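Long-range contacts in Di-haem cytochrome c peroxidase family protein (Burkholderia thailandensis E264, PDB 6NX0), which binds two c-type hemes and probably acts as a peroxidase with electron transfer activity, and can form an unusually stable bis-Fe(IV) state: residues A[124-129]-A[159-164]; A[270-275]-A[451-456]; A[292-297]-A[305-310]; A[374-379]-A[464-469]. All blocks are in the same frame, centred on the assembly; numbering follows the deposited sequence.

Interaction 1: A[124-129]-A[159-164]. With HEC (heme c), chain B.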
# COMPACT_ATOMS: atom_id res chain seq x y z
N SER A 124 11.14 -8.08 8.69
CA SER A 124 10.29 -9.18 9.11
C SER A 124 8.89 -9.11 8.53
O SER A 124 8.19 -10.14 8.52
CB SER A 124 10.18 -9.21 10.64
OG SER A 124 11.46 -9.35 11.23
N CYS A 125 8.46 -7.95 8.05
CA CYS A 125 7.19 -7.79 7.36
C CYS A 125 7.32 -7.19 5.97
O CYS A 125 6.30 -6.97 5.31
CB CYS A 125 6.25 -6.92 8.20
SG CYS A 125 5.90 -7.68 9.78
N HIS A 126 8.53 -6.91 5.53
CA HIS A 126 8.84 -6.26 4.26
C HIS A 126 10.12 -6.95 3.77
O HIS A 126 11.21 -6.41 3.92
CB HIS A 126 9.03 -4.75 4.43
CG HIS A 126 7.82 -4.04 4.95
ND1 HIS A 126 6.70 -3.82 4.18
CD2 HIS A 126 7.55 -3.48 6.16
CE1 HIS A 126 5.80 -3.15 4.88
NE2 HIS A 126 6.30 -2.93 6.09
N ASP A 127 9.96 -8.13 3.19
CA ASP A 127 11.07 -9.01 2.87
C ASP A 127 11.80 -8.50 1.64
O ASP A 127 11.18 -8.41 0.57
CB ASP A 127 10.51 -10.42 2.63
CG ASP A 127 11.56 -11.46 2.32
OD1 ASP A 127 12.76 -11.12 2.19
OD2 ASP A 127 11.16 -12.63 2.23
N PRO A 128 13.09 -8.17 1.72
CA PRO A 128 13.78 -7.75 0.49
C PRO A 128 13.69 -8.78 -0.62
O PRO A 128 13.78 -8.41 -1.81
CB PRO A 128 15.23 -7.53 0.95
CG PRO A 128 15.37 -8.35 2.18
CD PRO A 128 14.03 -8.27 2.85
N GLY A 129 13.56 -10.05 -0.29
CA GLY A 129 13.46 -11.09 -1.30
C GLY A 129 12.10 -11.20 -1.95
O GLY A 129 11.92 -12.02 -2.87
N ASN A 159 -3.04 -6.04 6.08
CA ASN A 159 -1.95 -6.62 5.31
C ASN A 159 -0.90 -5.55 5.05
O ASN A 159 -1.19 -4.35 5.02
CB ASN A 159 -2.48 -7.17 3.99
CG ASN A 159 -1.50 -8.11 3.31
OD1 ASN A 159 -0.60 -8.67 3.93
ND2 ASN A 159 -1.70 -8.31 2.00
N ALA A 160 0.35 -5.99 4.88
CA ALA A 160 1.41 -5.05 4.56
C ALA A 160 1.69 -5.02 3.07
O ALA A 160 1.71 -6.08 2.42
CB ALA A 160 2.71 -5.41 5.28
N PRO A 161 1.92 -3.82 2.53
CA PRO A 161 2.28 -3.70 1.11
C PRO A 161 3.77 -3.84 0.87
O PRO A 161 4.60 -3.74 1.77
CB PRO A 161 1.83 -2.27 0.79
CG PRO A 161 2.18 -1.53 2.05
CD PRO A 161 1.80 -2.50 3.17
N SER A 162 4.09 -4.06 -0.40
CA SER A 162 5.43 -3.81 -0.89
C SER A 162 5.83 -2.35 -0.66
O SER A 162 5.05 -1.42 -0.87
CB SER A 162 5.48 -4.13 -2.39
OG SER A 162 6.65 -3.64 -3.02
N LEU A 163 7.08 -2.14 -0.24
CA LEU A 163 7.62 -0.79 -0.13
C LEU A 163 8.39 -0.32 -1.35
O LEU A 163 8.78 0.84 -1.38
CB LEU A 163 8.52 -0.66 1.10
CG LEU A 163 7.89 -1.08 2.43
CD1 LEU A 163 8.84 -0.81 3.59
CD2 LEU A 163 6.58 -0.37 2.65
N LEU A 164 8.59 -1.15 -2.36
CA LEU A 164 9.13 -0.59 -3.59
C LEU A 164 8.14 0.43 -4.13
O LEU A 164 6.92 0.26 -4.01
CB LEU A 164 9.42 -1.68 -4.62
CG LEU A 164 10.52 -2.68 -4.25
CD1 LEU A 164 10.68 -3.66 -5.39
CD2 LEU A 164 11.85 -2.02 -3.93
FE HEC B . 5.54 -1.65 7.66
CHA HEC B . 2.90 -0.19 5.96
CHB HEC B . 7.57 0.88 6.65
CHC HEC B . 7.85 -2.50 10.07
CHD HEC B . 3.46 -4.12 8.84
NA HEC B . 5.30 -0.03 6.45
C1A HEC B . 4.13 0.41 5.87
C2A HEC B . 4.42 1.59 5.11
C3A HEC B . 5.74 1.82 5.21
C4A HEC B . 6.30 0.86 6.13
CMA HEC B . 6.51 3.01 4.65
CAA HEC B . 3.38 2.41 4.32
CBA HEC B . 3.36 1.98 2.87
CGA HEC B . 2.26 2.63 2.07
O1A HEC B . 2.30 2.44 0.82
O2A HEC B . 1.30 3.19 2.68
NB HEC B . 7.35 -0.95 8.28
C1B HEC B . 8.00 0.14 7.72
C2B HEC B . 9.24 0.32 8.43
C3B HEC B . 9.28 -0.55 9.45
C4B HEC B . 8.11 -1.38 9.34
CMB HEC B . 10.27 1.40 8.09
CAB HEC B . 10.40 -0.77 10.49
CBB HEC B . 10.50 0.46 11.42
NC HEC B . 5.64 -3.05 9.14
C1C HEC B . 6.72 -3.26 9.99
C2C HEC B . 6.50 -4.53 10.64
C3C HEC B . 5.30 -5.02 10.29
C4C HEC B . 4.72 -4.07 9.36
CMC HEC B . 7.55 -5.25 11.50
CAC HEC B . 4.81 -6.47 10.46
CBC HEC B . 4.52 -6.80 11.93
ND HEC B . 3.58 -2.09 7.40
C1D HEC B . 2.93 -3.20 7.97
C2D HEC B . 1.53 -3.13 7.63
C3D HEC B . 1.35 -1.90 6.81
C4D HEC B . 2.65 -1.31 6.70
CMD HEC B . 0.44 -4.06 8.13
CAD HEC B . 0.03 -1.35 6.24
CBD HEC B . -0.75 -0.79 7.41
CGD HEC B . -1.88 0.13 6.99
O1D HEC B . -2.08 0.31 5.76
O2D HEC B . -2.60 0.58 7.92
O HOH W 1 4.61 -0.41 9.21
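L163 lies over one face of the H126 imidazole, and the two side chains cross at about a right angle. Its CD1 sits 3.7 Å from the centroid of the H126 ring, 14° off the ring normal, a CH-pi contact, while CD2 of the same leucine reaches past the ring to the heme, 3.5 Å from C3A. At the imidazole edge, near its plane, comes the carbonyl of P161: H126 ND1 gives P161 O a weak hydrogen bond of 3.2 Å, bent to 127°. The stronger acceptor for ND1 is the backbone carbonyl of F132, so two carbonyls limit rotation of the ring. With CG placed anti to its own carbonyl carbon (chi1 -61°), H126 turns NE2 to the iron, 2.2 Å away, and a water takes the other axial position. A160 approaches obliquely, its CB 3.8 Å from H126 CE1 and 3.5 Å from heme C2D, so touching both axial ligand and porphyrin. C125 SG is bonded covalently to heme CAC. C122, C125 and H126 belong to the CXXCH heme-attachment motif of c-type cytochromes, with its axial histidine contacted by loop 159-164, which also packs on the heme.

Interaction 2: A[270-275]-A[451-456]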
# COMPACT_ATOMS: atom_id res chain seq x y z
N SER A 270 10.68 -4.56 -14.57
CA SER A 270 9.73 -5.60 -14.94
C SER A 270 9.69 -5.77 -16.46
O SER A 270 10.19 -4.94 -17.22
CB SER A 270 8.34 -5.28 -14.42
OG SER A 270 7.77 -4.19 -15.14
N ARG A 271 9.03 -6.85 -16.90
CA ARG A 271 8.81 -7.03 -18.33
C ARG A 271 7.88 -5.96 -18.89
O ARG A 271 8.06 -5.53 -20.04
CB ARG A 271 8.29 -8.44 -18.62
CG ARG A 271 9.42 -9.48 -18.51
CD ARG A 271 8.99 -10.92 -18.86
NE ARG A 271 8.26 -10.98 -20.13
CZ ARG A 271 6.93 -11.13 -20.25
NH1 ARG A 271 6.14 -11.29 -19.19
NH2 ARG A 271 6.40 -11.15 -21.45
N TYR A 272 6.93 -5.46 -18.09
CA TYR A 272 6.15 -4.31 -18.54
C TYR A 272 7.05 -3.10 -18.78
O TYR A 272 6.86 -2.37 -19.77
CB TYR A 272 5.05 -4.00 -17.51
CG TYR A 272 4.31 -2.72 -17.84
CD1 TYR A 272 3.28 -2.72 -18.76
CD2 TYR A 272 4.66 -1.52 -17.23
CE1 TYR A 272 2.59 -1.55 -19.06
CE2 TYR A 272 3.99 -0.34 -17.53
CZ TYR A 272 2.95 -0.37 -18.45
OH TYR A 272 2.26 0.79 -18.77
N ASP A 273 8.04 -2.87 -17.91
CA ASP A 273 8.96 -1.75 -18.10
C ASP A 273 9.81 -1.95 -19.35
O ASP A 273 10.13 -0.98 -20.05
CB ASP A 273 9.85 -1.58 -16.87
CG ASP A 273 9.05 -1.19 -15.65
OD1 ASP A 273 8.28 -0.19 -15.74
OD2 ASP A 273 9.17 -1.88 -14.62
N ALA A 274 10.18 -3.19 -19.66
CA ALA A 274 10.93 -3.43 -20.89
C ALA A 274 10.07 -3.21 -22.12
O ALA A 274 10.58 -2.82 -23.18
CB ALA A 274 11.49 -4.85 -20.88
N TYR A 275 8.77 -3.46 -22.00
CA TYR A 275 7.83 -3.17 -23.08
C TYR A 275 7.64 -1.66 -23.27
O TYR A 275 7.51 -1.19 -24.40
CB TYR A 275 6.49 -3.85 -22.78
CG TYR A 275 5.30 -3.26 -23.48
CD1 TYR A 275 5.00 -3.59 -24.80
CD2 TYR A 275 4.46 -2.36 -22.83
CE1 TYR A 275 3.91 -3.05 -25.44
CE2 TYR A 275 3.36 -1.82 -23.47
CZ TYR A 275 3.09 -2.17 -24.78
OH TYR A 275 1.99 -1.63 -25.42
N VAL A 451 -4.96 -11.30 -15.29
CA VAL A 451 -3.91 -11.88 -14.45
C VAL A 451 -2.59 -11.97 -15.21
O VAL A 451 -1.53 -11.60 -14.70
CB VAL A 451 -4.35 -13.25 -13.92
CG1 VAL A 451 -3.18 -13.97 -13.23
CG2 VAL A 451 -5.53 -13.10 -13.00
N ALA A 452 -2.63 -12.44 -16.46
CA ALA A 452 -1.41 -12.50 -17.26
C ALA A 452 -0.75 -11.13 -17.37
O ALA A 452 0.47 -10.99 -17.25
CB ALA A 452 -1.71 -13.06 -18.65
N PHE A 453 -1.55 -10.08 -17.58
CA PHE A 453 -0.96 -8.75 -17.64
C PHE A 453 -0.36 -8.34 -16.30
O PHE A 453 0.75 -7.81 -16.26
CB PHE A 453 -2.01 -7.74 -18.10
CG PHE A 453 -1.54 -6.35 -17.96
CD1 PHE A 453 -0.47 -5.89 -18.70
CD2 PHE A 453 -2.13 -5.49 -17.04
CE1 PHE A 453 0.00 -4.60 -18.54
CE2 PHE A 453 -1.67 -4.20 -16.87
CZ PHE A 453 -0.60 -3.75 -17.61
N LEU A 454 -1.06 -8.58 -15.19
CA LEU A 454 -0.51 -8.16 -13.90
C LEU A 454 0.81 -8.85 -13.60
O LEU A 454 1.67 -8.29 -12.91
CB LEU A 454 -1.52 -8.43 -12.79
CG LEU A 454 -2.79 -7.56 -12.88
CD1 LEU A 454 -3.76 -7.95 -11.75
CD2 LEU A 454 -2.43 -6.07 -12.84
N ARG A 455 0.99 -10.07 -14.11
CA ARG A 455 2.25 -10.76 -13.87
C ARG A 455 3.42 -10.11 -14.60
O ARG A 455 4.58 -10.34 -14.21
CB ARG A 455 2.07 -12.24 -14.28
CG ARG A 455 1.11 -13.01 -13.39
CD ARG A 455 0.64 -14.33 -14.06
NE ARG A 455 1.78 -15.21 -14.38
CZ ARG A 455 2.35 -16.05 -13.52
NH1 ARG A 455 1.89 -16.16 -12.29
NH2 ARG A 455 3.39 -16.79 -13.92
N THR A 456 3.18 -9.27 -15.61
CA THR A 456 4.27 -8.55 -16.26
C THR A 456 4.83 -7.41 -15.40
O THR A 456 5.85 -6.82 -15.76
CB THR A 456 3.85 -7.96 -17.62
OG1 THR A 456 3.02 -6.79 -17.45
CG2 THR A 456 3.15 -9.00 -18.50
O HOH W 2 6.81 -11.06 -15.85
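The rings of Y272 and F453 meet obliquely, centroids 5.9 Å apart and planes at 80°. Y272 CD1 comes in at the edge of the F453 ring, near its plane, and lies 3.8 Å from F453 CE1. T456 OG1 also approaches the tyrosine obliquely, close to its CB. A third flat group, the R271 guanidinium, has water 2 at its edge and in plane; the water accepts a weak hydrogen bond from R271 NH1 and donates to R455 O, while T456 CG2 packs 3.8 Å from R271 NH1. The principal ionic partner of R271 is E286.

Y272 N donates to T456 O over 2.9 Å at 161°, so an amide of the first helical turn meets a carbonyl near the C-terminal end of helix 444-455. S270 CB touches the same carbonyl. S270 and D273 form a capping box: D273 N donates to S270 OG, and S270 N to D273 OD2, which also accepts from the serine hydroxyl. On the other segment, T456 OG1 folds back between its backbone N and carbonyl carbon (chi1 76°) and donates to F453 O at 2.8 Å, in the carbonyl plane.

Y272 OH is hydrogen-bonded to S317 OG, and its ring meets F319 edge-to-face. The start of helix 271-276 thus abuts the C-terminal end of helix 444-455, with helix 284-293 touching F453 through L290 and T456 through E286.

Interaction 3: A[292-297]-A[305-310]. With HEC (heme c), chain C.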
# COMPACT_ATOMS: atom_id res chain seq x y z
N LEU A 292 -7.78 -5.03 -21.84
CA LEU A 292 -8.90 -5.13 -20.91
C LEU A 292 -8.73 -4.17 -19.74
O LEU A 292 -9.71 -3.58 -19.26
CB LEU A 292 -9.02 -6.56 -20.39
CG LEU A 292 -9.57 -7.54 -21.42
CD1 LEU A 292 -9.15 -8.94 -21.04
CD2 LEU A 292 -11.09 -7.46 -21.49
N PHE A 293 -7.50 -4.06 -19.25
CA PHE A 293 -7.16 -3.20 -18.12
C PHE A 293 -7.52 -1.75 -18.39
O PHE A 293 -7.91 -1.03 -17.46
CB PHE A 293 -5.66 -3.35 -17.84
CG PHE A 293 -5.22 -2.81 -16.50
CD1 PHE A 293 -4.79 -1.51 -16.35
CD2 PHE A 293 -5.20 -3.65 -15.40
CE1 PHE A 293 -4.40 -1.04 -15.11
CE2 PHE A 293 -4.79 -3.20 -14.17
CZ PHE A 293 -4.38 -1.91 -14.02
N ARG A 294 -7.41 -1.32 -19.66
CA ARG A 294 -7.65 0.05 -20.08
C ARG A 294 -9.00 0.22 -20.77
O ARG A 294 -9.26 1.31 -21.31
CB ARG A 294 -6.54 0.52 -21.02
CG ARG A 294 -5.20 0.61 -20.37
CD ARG A 294 -4.27 1.50 -21.18
NE ARG A 294 -3.77 0.80 -22.34
CZ ARG A 294 -2.68 1.17 -22.99
NH1 ARG A 294 -2.25 0.48 -24.05
NH2 ARG A 294 -2.01 2.24 -22.58
N ASN A 295 -9.82 -0.82 -20.80
CA ASN A 295 -11.10 -0.79 -21.50
C ASN A 295 -12.17 -0.33 -20.51
O ASN A 295 -12.46 -1.07 -19.55
CB ASN A 295 -11.42 -2.16 -22.07
CG ASN A 295 -12.73 -2.21 -22.86
OD1 ASN A 295 -13.64 -1.40 -22.66
ND2 ASN A 295 -12.85 -3.21 -23.72
N PRO A 296 -12.77 0.84 -20.69
CA PRO A 296 -13.72 1.34 -19.68
C PRO A 296 -14.99 0.52 -19.58
O PRO A 296 -15.75 0.67 -18.62
CB PRO A 296 -14.02 2.76 -20.15
CG PRO A 296 -13.75 2.73 -21.63
CD PRO A 296 -12.60 1.78 -21.81
N ASP A 297 -15.27 -0.34 -20.56
CA ASP A 297 -16.47 -1.15 -20.57
C ASP A 297 -16.23 -2.58 -20.12
O ASP A 297 -17.20 -3.33 -19.96
CB ASP A 297 -17.07 -1.13 -21.98
CG ASP A 297 -17.50 0.27 -22.41
OD1 ASP A 297 -17.89 1.07 -21.54
OD2 ASP A 297 -17.41 0.57 -23.62
N HIS A 305 -6.24 2.47 -11.07
CA HIS A 305 -4.85 2.00 -11.16
C HIS A 305 -4.23 2.56 -12.43
O HIS A 305 -4.08 1.87 -13.45
CB HIS A 305 -4.79 0.48 -11.16
CG HIS A 305 -5.40 -0.18 -9.97
ND1 HIS A 305 -4.75 -0.29 -8.76
CD2 HIS A 305 -6.59 -0.82 -9.82
CE1 HIS A 305 -5.53 -0.95 -7.91
NE2 HIS A 305 -6.64 -1.28 -8.52
N THR A 306 -3.82 3.82 -12.36
CA THR A 306 -3.53 4.57 -13.58
C THR A 306 -2.19 4.18 -14.19
O THR A 306 -1.26 3.75 -13.51
CB THR A 306 -3.54 6.06 -13.29
OG1 THR A 306 -2.59 6.32 -12.27
CG2 THR A 306 -4.90 6.53 -12.85
N LEU A 307 -2.11 4.35 -15.51
CA LEU A 307 -0.89 4.04 -16.23
C LEU A 307 -0.84 4.87 -17.50
O LEU A 307 -1.86 5.35 -18.01
CB LEU A 307 -0.79 2.55 -16.60
CG LEU A 307 -1.67 1.99 -17.73
CD1 LEU A 307 -1.34 0.53 -17.98
CD2 LEU A 307 -3.17 2.14 -17.45
N SER A 308 0.39 5.04 -17.99
CA SER A 308 0.67 5.76 -19.23
C SER A 308 1.97 5.18 -19.78
O SER A 308 3.04 5.48 -19.24
CB SER A 308 0.82 7.25 -19.00
OG SER A 308 1.14 7.89 -20.23
N ASP A 309 1.87 4.37 -20.83
CA ASP A 309 3.08 3.90 -21.53
C ASP A 309 3.50 4.95 -22.56
O ASP A 309 3.35 4.79 -23.77
CB ASP A 309 2.84 2.54 -22.17
CG ASP A 309 1.49 2.42 -22.84
OD1 ASP A 309 0.67 3.35 -22.68
OD2 ASP A 309 1.23 1.39 -23.51
N THR A 310 4.05 6.06 -22.05
CA THR A 310 4.49 7.16 -22.89
C THR A 310 5.85 7.68 -22.43
O THR A 310 6.29 7.42 -21.30
CB THR A 310 3.49 8.32 -22.89
OG1 THR A 310 3.33 8.79 -21.54
CG2 THR A 310 2.15 7.86 -23.47
FE HEC C . -8.24 -2.45 -7.81
CHA HEC C . -6.90 -3.31 -4.77
CHB HEC C . -6.69 -5.14 -9.27
CHC HEC C . -10.07 -1.99 -10.67
CHD HEC C . -9.50 0.45 -6.51
NA HEC C . -6.99 -3.91 -7.16
C1A HEC C . -6.53 -4.04 -5.86
C2A HEC C . -5.76 -5.26 -5.81
C3A HEC C . -5.62 -5.70 -7.06
C4A HEC C . -6.40 -4.86 -7.94
CMA HEC C . -4.96 -7.00 -7.52
CAA HEC C . -5.02 -5.79 -4.56
CBA HEC C . -3.61 -5.21 -4.47
CGA HEC C . -2.85 -5.57 -3.22
O1A HEC C . -1.75 -4.95 -3.06
O2A HEC C . -3.41 -6.19 -2.28
NB HEC C . -8.35 -3.34 -9.61
C1B HEC C . -7.57 -4.43 -10.03
C2B HEC C . -7.95 -4.75 -11.39
C3B HEC C . -8.93 -3.94 -11.77
C4B HEC C . -9.16 -3.01 -10.68
CMB HEC C . -7.25 -5.85 -12.24
CAB HEC C . -9.76 -3.96 -13.08
CBB HEC C . -10.50 -5.31 -13.24
NC HEC C . -9.47 -1.01 -8.49
C1C HEC C . -10.18 -1.05 -9.68
C2C HEC C . -11.02 0.12 -9.72
C3C HEC C . -10.79 0.85 -8.62
C4C HEC C . -9.84 0.14 -7.80
CMC HEC C . -11.90 0.44 -10.95
CAC HEC C . -11.25 2.29 -8.35
CBC HEC C . -12.79 2.30 -8.28
ND HEC C . -8.15 -1.58 -5.99
C1D HEC C . -8.78 -0.36 -5.68
C2D HEC C . -8.71 -0.19 -4.26
C3D HEC C . -8.00 -1.37 -3.70
C4D HEC C . -7.64 -2.17 -4.84
CMD HEC C . -9.25 0.98 -3.43
CAD HEC C . -7.72 -1.66 -2.23
CBD HEC C . -8.94 -2.33 -1.64
CGD HEC C . -8.62 -2.99 -0.32
O1D HEC C . -7.42 -3.10 0.03
O2D HEC C . -9.57 -3.56 0.29
O HOH W 3 -2.87 4.43 -20.95
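R294, just past the end of helix 284-293, reaches across L307 to D309. Its CB does not head for the opposite segment, but with CG anti to the carbonyl carbon (chi1 -65°) the chain swings that way: CG lies 3.9 Å from L307 CD2, and CD is equally near the same methyl, the two side chains crossing at about a right angle. A bend at chi3 then carries the guanidinium beyond the leucine. There NH2 makes a salt bridge of 2.9 Å to D309 OD1, met on the syn side but 31° out of the carboxylate plane. NH2 to OD1 is the one hydrogen bond between the two groups, and with their planes 57° apart they do not form a flat bidentate pair. Water 3 accepts from the same NH2 and donates to L307 O, tying the tip to the backbone as well.

Deeper in, the edge of F293 meets H305 O, with CE1 3.4 Å from this oxygen, and F293 CZ also touches H305 CB at 3.7 Å. H305 NE2 ligates the iron of the second heme at 2.1 Å, opposite Y397, while ND1 donates to the carbonyl of F319. The chemistry is therefore graded along the contact, from an ionic, hydrated outer end at R294 to largely van der Waals packing of F293 on the axial histidine, where the buried H305 carbonyl has no polar partner.

Interaction 4: A[374-379]-A[464-469]. With HEC (heme c), chain C.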
# COMPACT_ATOMS: atom_id res chain seq x y z
N ASN A 374 4.60 -5.71 -8.68
CA ASN A 374 4.94 -6.90 -7.89
C ASN A 374 3.76 -7.54 -7.20
O ASN A 374 3.94 -8.37 -6.30
CB ASN A 374 6.06 -6.59 -6.90
CG ASN A 374 7.31 -6.20 -7.61
OD1 ASN A 374 7.92 -7.05 -8.29
ND2 ASN A 374 7.70 -4.95 -7.50
N VAL A 375 2.53 -7.24 -7.65
CA VAL A 375 1.36 -7.83 -7.00
C VAL A 375 1.37 -9.35 -7.07
O VAL A 375 0.92 -10.03 -6.15
CB VAL A 375 0.06 -7.23 -7.59
CG1 VAL A 375 -0.14 -7.65 -9.04
CG2 VAL A 375 -1.16 -7.56 -6.70
N ALA A 376 1.94 -9.91 -8.15
CA ALA A 376 1.80 -11.35 -8.38
C ALA A 376 2.69 -12.21 -7.47
O ALA A 376 2.59 -13.44 -7.54
CB ALA A 376 2.11 -11.65 -9.84
N ILE A 377 3.54 -11.62 -6.62
CA ILE A 377 4.37 -12.38 -5.69
C ILE A 377 3.85 -12.29 -4.27
O ILE A 377 4.45 -12.89 -3.36
CB ILE A 377 5.85 -11.94 -5.74
CG1 ILE A 377 6.07 -10.53 -5.16
CG2 ILE A 377 6.40 -12.04 -7.15
CD1 ILE A 377 7.50 -10.10 -5.13
N LYS A 378 2.74 -11.58 -4.04
CA LYS A 378 2.20 -11.47 -2.69
C LYS A 378 1.52 -12.76 -2.27
O LYS A 378 0.95 -13.49 -3.09
CB LYS A 378 1.21 -10.31 -2.60
CG LYS A 378 1.82 -8.95 -2.83
CD LYS A 378 0.79 -7.91 -3.15
CE LYS A 378 -0.17 -7.64 -2.01
NZ LYS A 378 0.31 -6.54 -1.13
N GLU A 379 1.56 -13.04 -0.97
CA GLU A 379 0.92 -14.22 -0.41
C GLU A 379 -0.55 -14.01 -0.06
O GLU A 379 -1.29 -14.99 0.06
CB GLU A 379 1.69 -14.70 0.83
CG GLU A 379 3.08 -15.21 0.48
CD GLU A 379 3.87 -15.66 1.68
OE1 GLU A 379 3.63 -15.15 2.79
OE2 GLU A 379 4.74 -16.53 1.52
N GLY A 464 10.64 -15.43 -10.03
CA GLY A 464 10.56 -16.82 -9.58
C GLY A 464 9.60 -17.06 -8.43
O GLY A 464 9.28 -18.22 -8.15
N LEU A 465 9.13 -16.01 -7.78
CA LEU A 465 8.17 -16.19 -6.71
C LEU A 465 6.72 -16.18 -7.19
O LEU A 465 5.82 -16.51 -6.41
CB LEU A 465 8.33 -15.08 -5.65
CG LEU A 465 9.65 -15.05 -4.89
CD1 LEU A 465 9.63 -13.90 -3.88
CD2 LEU A 465 9.89 -16.38 -4.21
N MET A 466 6.47 -15.77 -8.42
CA MET A 466 5.13 -15.91 -8.95
C MET A 466 4.79 -17.40 -9.06
O MET A 466 5.67 -18.22 -9.32
CB MET A 466 5.02 -15.25 -10.32
CG MET A 466 5.35 -13.77 -10.34
SD MET A 466 4.80 -12.97 -11.87
CE MET A 466 5.96 -13.67 -13.04
N PRO A 467 3.53 -17.77 -8.89
CA PRO A 467 3.16 -19.15 -9.21
C PRO A 467 3.43 -19.40 -10.68
O PRO A 467 3.24 -18.51 -11.53
CB PRO A 467 1.67 -19.21 -8.88
CG PRO A 467 1.19 -17.81 -9.00
CD PRO A 467 2.34 -16.94 -8.60
N THR A 468 3.89 -20.61 -11.01
CA THR A 468 4.13 -20.89 -12.42
C THR A 468 2.83 -21.16 -13.14
O THR A 468 2.75 -20.92 -14.35
CB THR A 468 5.11 -22.04 -12.59
OG1 THR A 468 4.72 -23.12 -11.74
CG2 THR A 468 6.52 -21.62 -12.22
N ALA A 469 1.81 -21.65 -12.43
CA ALA A 469 0.43 -21.65 -12.91
C ALA A 469 -0.22 -20.34 -12.49
O ALA A 469 -0.30 -20.06 -11.29
CB ALA A 469 -0.32 -22.82 -12.33
FE HEC C . -8.24 -2.45 -7.81
CHA HEC C . -6.90 -3.31 -4.77
CHB HEC C . -6.69 -5.14 -9.27
CHC HEC C . -10.07 -1.99 -10.67
CHD HEC C . -9.50 0.45 -6.51
NA HEC C . -6.99 -3.91 -7.16
C1A HEC C . -6.53 -4.04 -5.86
C2A HEC C . -5.76 -5.26 -5.81
C3A HEC C . -5.62 -5.70 -7.06
C4A HEC C . -6.40 -4.86 -7.94
CMA HEC C . -4.96 -7.00 -7.52
CAA HEC C . -5.02 -5.79 -4.56
CBA HEC C . -3.61 -5.21 -4.47
CGA HEC C . -2.85 -5.57 -3.22
O1A HEC C . -1.75 -4.95 -3.06
O2A HEC C . -3.41 -6.19 -2.28
NB HEC C . -8.35 -3.34 -9.61
C1B HEC C . -7.57 -4.43 -10.03
C2B HEC C . -7.95 -4.75 -11.39
C3B HEC C . -8.93 -3.94 -11.77
C4B HEC C . -9.16 -3.01 -10.68
CMB HEC C . -7.25 -5.85 -12.24
CAB HEC C . -9.76 -3.96 -13.08
CBB HEC C . -10.50 -5.31 -13.24
NC HEC C . -9.47 -1.01 -8.49
C1C HEC C . -10.18 -1.05 -9.68
C2C HEC C . -11.02 0.12 -9.72
C3C HEC C . -10.79 0.85 -8.62
C4C HEC C . -9.84 0.14 -7.80
CMC HEC C . -11.90 0.44 -10.95
CAC HEC C . -11.25 2.29 -8.35
CBC HEC C . -12.79 2.30 -8.28
ND HEC C . -8.15 -1.58 -5.99
C1D HEC C . -8.78 -0.36 -5.68
C2D HEC C . -8.71 -0.19 -4.26
C3D HEC C . -8.00 -1.37 -3.70
C4D HEC C . -7.64 -2.17 -4.84
CMD HEC C . -9.25 0.98 -3.43
CAD HEC C . -7.72 -1.66 -2.23
CBD HEC C . -8.94 -2.33 -1.64
CGD HEC C . -8.62 -2.99 -0.32
O1D HEC C . -7.42 -3.10 0.03
O2D HEC C . -9.57 -3.56 0.29
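A376 and I377 meet L465, M466 and P467 through van der Waals packing, with no hydrogen bond across the two segments. A376 CB touches M466 SD at 3.6 Å, and M466 CG lies alongside I377 CG2 at 3.8 Å. I377 CG2 stands anti to the carbonyl carbon, directing this methyl to the opposing segment, where it also meets L465 CB at 3.9 Å, oblique to both side chains. P467 CD rests 3.7 Å from A376 O. In M466, chi1 of -59° and an extended chi2 put SD beside A376 CB; the bend at chi3 then turns the terminal CE away.

A376 and I377 belong to a short 3-10 turn, 375-377, in the loop between strand 367-368 and helix 390-399, within the second cytochrome c region. V375 and K378 contact the second heme: V375 CG2 packs 3.9 Å from its CMA methyl, and K378, whose CB points away from segment 464-469, bends at chi3 and chi4 to give propionate O1A a weak hydrogen bond of 3.2 Å from NZ.

Further out, N374 OD1 accepts from D459 N, and R130 NH2 donates to I377 O. R455, on helix 444-455, packs against A376 and M466 and hydrogen-bonds P467 O through its NH1.

The four contacts show how a diheme protein joins two c-type heme centres. Interaction 1 closes first along the chain and holds the axial histidine of one heme; interaction 3, about 26 Å away between centres, holds that of the other and is nested inside the loop closed by interaction 2. Interactions 2 and 4 cross in sequence, their centres about 12 Å apart, and touch where R455, near the end of helix 444-455, packs on A376 and reaches P467 O. Interactions 2 and 3 touch where F453 packs on F293. Interaction 4 also touches interaction 1, where K378 approaches A160 and P161, so this part of the fold lies between the hemes, consistent with electron transfer between them.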